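Local coordinates for protein endo-1,3-beta-glucanase, family GH16 (Zobellia galactanivorans, PDB 4BPZ) that probably hydrolyses internal beta-1,3 linkages of glucans such as algal laminarin, through a calcium-binding glycoside hydrolase family 16 domain, at residues L13-E18 with E28-Q33; K153-A158 with G174-I179. The protein carries 1 engineered substitution. One frame throughout, in Å; residues are numbered along the deposited sequence. Where two conformers were deposited one is given.

Contact 1: L13-E18 with E28-Q33; sequences LVFSDE and EKWHYQ. With CA (calcium ion), chain E.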
loop_
_atom_site.group_PDB
_atom_site.type_symbol
_atom_site.label_atom_id
_atom_site.label_comp_id
_atom_site.label_asym_id
_atom_site.label_seq_id
_atom_site.Cartn_x
_atom_site.Cartn_y
_atom_site.Cartn_z
ATOM N N LEU A 13 -16.400 2.888 13.365
ATOM C CA LEU A 13 -15.389 3.608 12.647
ATOM C C LEU A 13 -14.264 4.023 13.576
ATOM O O LEU A 13 -14.527 4.709 14.567
ATOM C CB LEU A 13 -16.008 4.815 11.930
ATOM C CG LEU A 13 -14.990 5.565 10.961
ATOM C CD1 LEU A 13 -14.684 4.772 9.724
ATOM C CD2 LEU A 13 -15.706 6.861 10.569
ATOM N N VAL A 14 -13.025 3.642 13.293
ATOM C CA VAL A 14 -11.845 3.978 14.131
ATOM C C VAL A 14 -10.849 4.856 13.488
ATOM O O VAL A 14 -10.034 5.492 14.194
ATOM C CB VAL A 14 -11.173 2.701 14.738
ATOM C CG1 VAL A 14 -12.206 1.994 15.672
ATOM C CG2 VAL A 14 -10.706 1.746 13.637
ATOM N N PHE A 15 -10.842 4.942 12.159
ATOM C CA PHE A 15 -9.905 5.814 11.466
ATOM C C PHE A 15 -10.499 6.081 10.104
ATOM O O PHE A 15 -11.000 5.163 9.467
ATOM C CB PHE A 15 -8.541 5.107 11.264
ATOM C CG PHE A 15 -7.557 5.875 10.405
ATOM C CD1 PHE A 15 -6.686 6.832 10.937
ATOM C CD2 PHE A 15 -7.503 5.627 9.064
ATOM C CE1 PHE A 15 -5.767 7.540 10.124
ATOM C CE2 PHE A 15 -6.569 6.311 8.235
ATOM C CZ PHE A 15 -5.633 7.239 8.763
ATOM N N SER A 16 -10.344 7.342 9.622
ATOM C CA SER A 16 -10.740 7.579 8.225
ATOM C C SER A 16 -10.097 8.824 7.719
ATOM O O SER A 16 -9.731 9.734 8.497
ATOM C CB SER A 16 -12.248 7.688 8.058
ATOM O OG SER A 16 -12.739 8.797 8.751
ATOM N N ASP A 17 -10.025 8.897 6.419
ATOM C CA ASP A 17 -9.693 10.181 5.753
ATOM C C ASP A 17 -10.615 10.231 4.536
ATOM O O ASP A 17 -10.478 9.394 3.629
ATOM C CB ASP A 17 -8.197 10.375 5.434
ATOM C CG ASP A 17 -7.915 11.833 5.169
ATOM O OD1 ASP A 17 -8.846 12.602 4.866
ATOM O OD2 ASP A 17 -6.654 12.171 5.235
ATOM N N GLU A 18 -11.555 11.177 4.497
ATOM C CA GLU A 18 -12.412 11.420 3.364
ATOM C C GLU A 18 -11.790 12.380 2.319
ATOM O O GLU A 18 -12.333 12.561 1.267
ATOM C CB GLU A 18 -13.755 12.021 3.844
ATOM C CG GLU A 18 -14.478 11.056 4.788
ATOM C CD GLU A 18 -14.926 9.784 4.187
ATOM O OE1 GLU A 18 -15.358 9.682 2.996
ATOM O OE2 GLU A 18 -14.945 8.797 4.961
ATOM N N GLU A 28 -1.680 14.655 10.796
ATOM C CA GLU A 28 -2.107 13.842 11.928
ATOM C C GLU A 28 -2.466 12.426 11.562
ATOM O O GLU A 28 -2.509 11.551 12.441
ATOM C CB GLU A 28 -3.339 14.470 12.618
ATOM C CG GLU A 28 -3.096 15.792 13.364
ATOM C CD GLU A 28 -4.371 16.444 14.012
ATOM O OE1 GLU A 28 -5.495 15.846 14.040
ATOM O OE2 GLU A 28 -4.256 17.602 14.522
ATOM N N LYS A 29 -2.657 12.173 10.277
ATOM C CA LYS A 29 -3.129 10.863 9.770
ATOM C C LYS A 29 -2.021 10.128 8.983
ATOM O O LYS A 29 -2.079 8.923 8.936
ATOM C CB LYS A 29 -4.359 11.045 8.854
ATOM C CG LYS A 29 -5.600 11.604 9.556
ATOM C CD LYS A 29 -6.873 11.591 8.681
ATOM C CE LYS A 29 -8.001 12.264 9.368
ATOM N NZ LYS A 29 -8.492 11.504 10.543
ATOM N N TRP A 30 -1.161 10.890 8.292
ATOM C CA TRP A 30 -0.295 10.262 7.292
ATOM C C TRP A 30 1.124 10.643 7.527
ATOM O O TRP A 30 1.444 11.847 7.720
ATOM C CB TRP A 30 -0.766 10.742 5.882
ATOM C CG TRP A 30 -2.153 10.344 5.566
ATOM C CD1 TRP A 30 -3.210 11.182 5.525
ATOM C CD2 TRP A 30 -2.658 9.007 5.366
ATOM N NE1 TRP A 30 -4.369 10.524 5.299
ATOM C CE2 TRP A 30 -4.049 9.159 5.213
ATOM C CE3 TRP A 30 -2.085 7.722 5.336
ATOM C CZ2 TRP A 30 -4.904 8.074 5.007
ATOM C CZ3 TRP A 30 -2.967 6.637 5.148
ATOM C CH2 TRP A 30 -4.303 6.793 4.977
ATOM N N HIS A 31 2.018 9.664 7.453
ATOM C CA HIS A 31 3.480 9.829 7.547
ATOM C C HIS A 31 4.095 9.532 6.166
ATOM O O HIS A 31 3.728 8.557 5.528
ATOM C CB HIS A 31 3.973 8.767 8.552
ATOM C CG HIS A 31 5.471 8.685 8.655
ATOM N ND1 HIS A 31 6.224 9.613 9.279
ATOM C CD2 HIS A 31 6.338 7.744 8.145
ATOM C CE1 HIS A 31 7.510 9.273 9.189
ATOM N NE2 HIS A 31 7.594 8.111 8.535
ATOM N N TYR A 32 5.019 10.342 5.756
ATOM C CA TYR A 32 5.758 10.091 4.503
ATOM C C TYR A 32 7.006 9.305 4.748
ATOM O O TYR A 32 7.783 9.617 5.665
ATOM C CB TYR A 32 6.159 11.372 3.873
ATOM C CG TYR A 32 5.047 12.153 3.240
ATOM C CD1 TYR A 32 4.292 13.046 3.935
ATOM C CD2 TYR A 32 4.737 11.883 1.883
ATOM C CE1 TYR A 32 3.267 13.813 3.221
ATOM C CE2 TYR A 32 3.755 12.528 1.231
ATOM C CZ TYR A 32 3.128 13.544 1.819
ATOM O OH TYR A 32 2.125 14.268 1.150
ATOM N N GLN A 33 7.272 8.343 3.865
ATOM C CA GLN A 33 8.609 7.746 3.791
ATOM C C GLN A 33 9.330 8.377 2.672
ATOM O O GLN A 33 8.875 8.451 1.511
ATOM C CB GLN A 33 8.468 6.245 3.572
ATOM C CG GLN A 33 7.944 5.549 4.803
ATOM C CD GLN A 33 7.956 4.023 4.620
ATOM O OE1 GLN A 33 7.022 3.396 4.095
ATOM N NE2 GLN A 33 9.078 3.376 5.055
HETATM CA CA CA E . -13.370 11.866 -0.735
HETATM O O HOH W 1 -15.105 10.798 0.523
#
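The backbones of 13-18 and 28-33 do not pair here: the closest CA atoms, D17 CA and K29 CA, are 7.7 Å apart, and side chains bridge the gap. One bridge is the indole N-H of W30, bonded from W30 NE1 to D17 OD2 at 2.8 Å. The N-H...O angle is 161°, and OD2, receiving the bond on its anti lone pair, lies almost exactly in the indole plane, with the carboxylate nearly coplanar with the ring. CG of D17 stands anti to its backbone nitrogen (chi1 -162°), which carries the carboxylate across to the indole. Y21 OH also bonds to OD2, while F19 N bonds to OD1, so both oxygens of this buried carboxylate have partners. F15 meets the same indole differently, directing its edge at one face in an offset T-shaped pair. The planes stand 82° apart, and F15 CZ comes within 3.9 Å of W30 CZ2. Strand 13-17 has a classic beta bulge where V14 and F15 both face I254 of strand 244-255, within the beta-sandwich of the GH16 fold. K29 crosses the rim of the phenyl at a slant, K29 CB lying 4.0 Å from F15 CE1. In one of its two conformers, the lysine bends at the last torsion and K29 NZ donates to S16 O at 3.0 Å, nearly in line with the carbonyl. That conformer leaves K29 NZ 5.7 Å from D17 OD2, too far for a salt bridge, although the opposite charges may still attract weakly. Directly after D17, E18 O binds the calcium ion at 2.4 Å, and the site also includes E20, G62 and D250. Water 1, itself a calcium ligand, donates to E18 OE1 at 2.7 Å, an oxygen that R253 also engages in a salt bridge.

Contact 2: K153-A158 with G174-I179; sequences KESTIA and GGTTPI
Strands 155-158 and 174-178 run antiparallel, their axes 4.5 Å apart at closest and their directions at 155°, with T156-T177 and A158-G175 as hydrogen-bonded pairs and I157-T176 as a non-hydrogen-bonded pair. In the first, T156 N to T177 O and the returning T177 N to T156 O both measure 2.9 Å. Beyond the strand end, I179 N still bonds to E154 O, but from well above the carbonyl plane (55° out of it), off its lone pairs. Water 2 donates to K153 O at 2.8 Å and only weakly to I179 O. T156 and T177 project together from the buried face, with T156 OG1 3.3 Å from T177 CG2. With chi1 at 71°, T156 sets CG2 anti to its carbonyl carbon and against I179, to which it stands roughly perpendicular, T156 CG2 being 3.7 Å from I179 CG2. A serine in place of T156 would lack this methyl and is likely to open a gap beside I179 CG2 and CD1, near L202 of strand 197-202, which T156, T177 and I179 all touch. I179 also lays CG2 over the E154 peptide, I179 CG2 being 3.6 Å from E154 C. On the other face I157 CG1 meets T176 CG2 obliquely, a looser apolar contact, and E147 bonds to the backbone of I157 from the adjoining strand. The two strands form a beta hairpin of the GH16 jelly-roll sandwich, its buried face packed on strands 197-202 and 205-211, while the I157 side chain is about 8 Å from a glucose unit of the bound glycan.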
loop_
_atom_site.group_PDB
_atom_site.type_symbol
_atom_site.label_atom_id
_atom_site.label_comp_id
_atom_site.label_asym_id
_atom_site.label_seq_id
_atom_site.Cartn_x
_atom_site.Cartn_y
_atom_site.Cartn_z
ATOM N N LYS A 153 -3.236 -4.287 -16.665
ATOM C CA LYS A 153 -4.148 -3.434 -15.882
ATOM C C LYS A 153 -5.524 -3.967 -15.846
ATOM O O LYS A 153 -6.411 -3.307 -15.248
ATOM C CB LYS A 153 -4.114 -1.962 -16.441
ATOM C CG LYS A 153 -2.705 -1.334 -16.470
ATOM C CD LYS A 153 -2.051 -1.391 -15.039
ATOM C CE LYS A 153 -0.837 -0.454 -14.992
ATOM N NZ LYS A 153 -0.235 -0.592 -13.601
ATOM N N GLU A 154 -5.742 -5.155 -16.363
ATOM C CA GLU A 154 -7.067 -5.782 -16.320
ATOM C C GLU A 154 -7.228 -6.886 -15.227
ATOM O O GLU A 154 -8.207 -7.583 -15.206
ATOM C CB GLU A 154 -7.362 -6.376 -17.727
ATOM C CG GLU A 154 -7.546 -5.308 -18.808
ATOM C CD GLU A 154 -6.343 -4.441 -19.112
ATOM O OE1 GLU A 154 -5.264 -5.029 -19.416
ATOM O OE2 GLU A 154 -6.528 -3.177 -19.135
ATOM N N SER A 155 -6.224 -6.944 -14.327
ATOM C CA SER A 155 -6.392 -7.777 -13.181
ATOM C C SER A 155 -5.771 -7.084 -11.953
ATOM O O SER A 155 -4.917 -6.216 -12.042
ATOM C CB SER A 155 -5.792 -9.164 -13.488
ATOM O OG SER A 155 -4.998 -9.695 -12.519
ATOM N N THR A 156 -6.271 -7.463 -10.801
ATOM C CA THR A 156 -5.724 -6.994 -9.526
ATOM C C THR A 156 -5.202 -8.195 -8.744
ATOM O O THR A 156 -5.661 -9.333 -8.924
ATOM C CB THR A 156 -6.769 -6.203 -8.676
ATOM O OG1 THR A 156 -7.768 -7.053 -8.172
ATOM C CG2 THR A 156 -7.389 -5.062 -9.448
ATOM N N ILE A 157 -4.342 -7.857 -7.807
ATOM C CA ILE A 157 -3.685 -8.827 -6.973
ATOM C C ILE A 157 -3.990 -8.618 -5.525
ATOM O O ILE A 157 -4.097 -7.437 -5.051
ATOM C CB ILE A 157 -2.170 -8.563 -7.117
ATOM C CG1 ILE A 157 -1.683 -8.894 -8.564
ATOM C CG2 ILE A 157 -1.356 -9.279 -6.038
ATOM C CD1 ILE A 157 -0.348 -8.206 -8.897
ATOM N N ALA A 158 -4.160 -9.686 -4.765
ATOM C CA ALA A 158 -4.254 -9.649 -3.253
ATOM C C ALA A 158 -3.237 -10.694 -2.881
ATOM O O ALA A 158 -3.201 -11.749 -3.364
ATOM C CB ALA A 158 -5.643 -10.138 -2.767
ATOM N N GLY A 174 -1.555 -15.883 -2.558
ATOM C CA GLY A 174 -2.681 -15.046 -2.762
ATOM C C GLY A 174 -3.399 -15.376 -4.028
ATOM O O GLY A 174 -3.340 -16.479 -4.536
ATOM N N GLY A 175 -4.121 -14.380 -4.549
ATOM C CA GLY A 175 -4.939 -14.562 -5.744
ATOM C C GLY A 175 -4.968 -13.312 -6.581
ATOM O O GLY A 175 -4.395 -12.261 -6.238
ATOM N N THR A 176 -5.686 -13.407 -7.672
ATOM C CA THR A 176 -5.911 -12.271 -8.575
ATOM C C THR A 176 -7.377 -12.282 -9.008
ATOM O O THR A 176 -8.087 -13.313 -8.873
ATOM C CB THR A 176 -5.078 -12.283 -9.895
ATOM O OG1 THR A 176 -5.489 -13.443 -10.622
ATOM C CG2 THR A 176 -3.645 -12.282 -9.575
ATOM N N THR A 177 -7.831 -11.197 -9.539
ATOM C CA THR A 177 -9.173 -11.131 -10.038
ATOM C C THR A 177 -9.270 -10.195 -11.180
ATOM O O THR A 177 -8.546 -9.222 -11.265
ATOM C CB THR A 177 -10.169 -10.760 -8.899
ATOM O OG1 THR A 177 -11.444 -11.309 -9.179
ATOM C CG2 THR A 177 -10.201 -9.254 -8.577
ATOM N N PRO A 178 -10.170 -10.427 -12.137
ATOM C CA PRO A 178 -10.298 -9.490 -13.265
ATOM C C PRO A 178 -10.897 -8.190 -12.820
ATOM O O PRO A 178 -11.763 -8.097 -11.912
ATOM C CB PRO A 178 -11.240 -10.224 -14.260
ATOM C CG PRO A 178 -11.399 -11.554 -13.809
ATOM C CD PRO A 178 -10.865 -11.701 -12.415
ATOM N N ILE A 179 -10.505 -7.118 -13.459
ATOM C CA ILE A 179 -11.085 -5.801 -13.213
ATOM C C ILE A 179 -11.295 -5.075 -14.515
ATOM O O ILE A 179 -10.469 -5.231 -15.444
ATOM C CB ILE A 179 -10.160 -4.939 -12.258
ATOM C CG1 ILE A 179 -10.859 -3.628 -11.795
ATOM C CG2 ILE A 179 -8.815 -4.654 -12.815
ATOM C CD1 ILE A 179 -10.205 -2.911 -10.624
HETATM O O HOH W 2 -8.906 -2.252 -15.811
#

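Contact 1 is complete in the sequence before contact 2 begins, and the chain's centre falls between them, their own centres about 26 Å apart and their nearest atoms about 17 Å apart. They do not touch, yet strand pairing connects them: 30-32 lies beside 82-93, which leads through 222-230, 110-118 and 142-144 to 155-163. Contact 1 thus borders this succession near the calcium site, and contact 2 is the hairpin at its other end. Between them strands 110-118 and 142-144 supply glycan-pocket residues such as W111, W115 and D144, consistent with the two contacts lying toward the two ends of the strand succession that carries the glycan pocket of the GH16 domain.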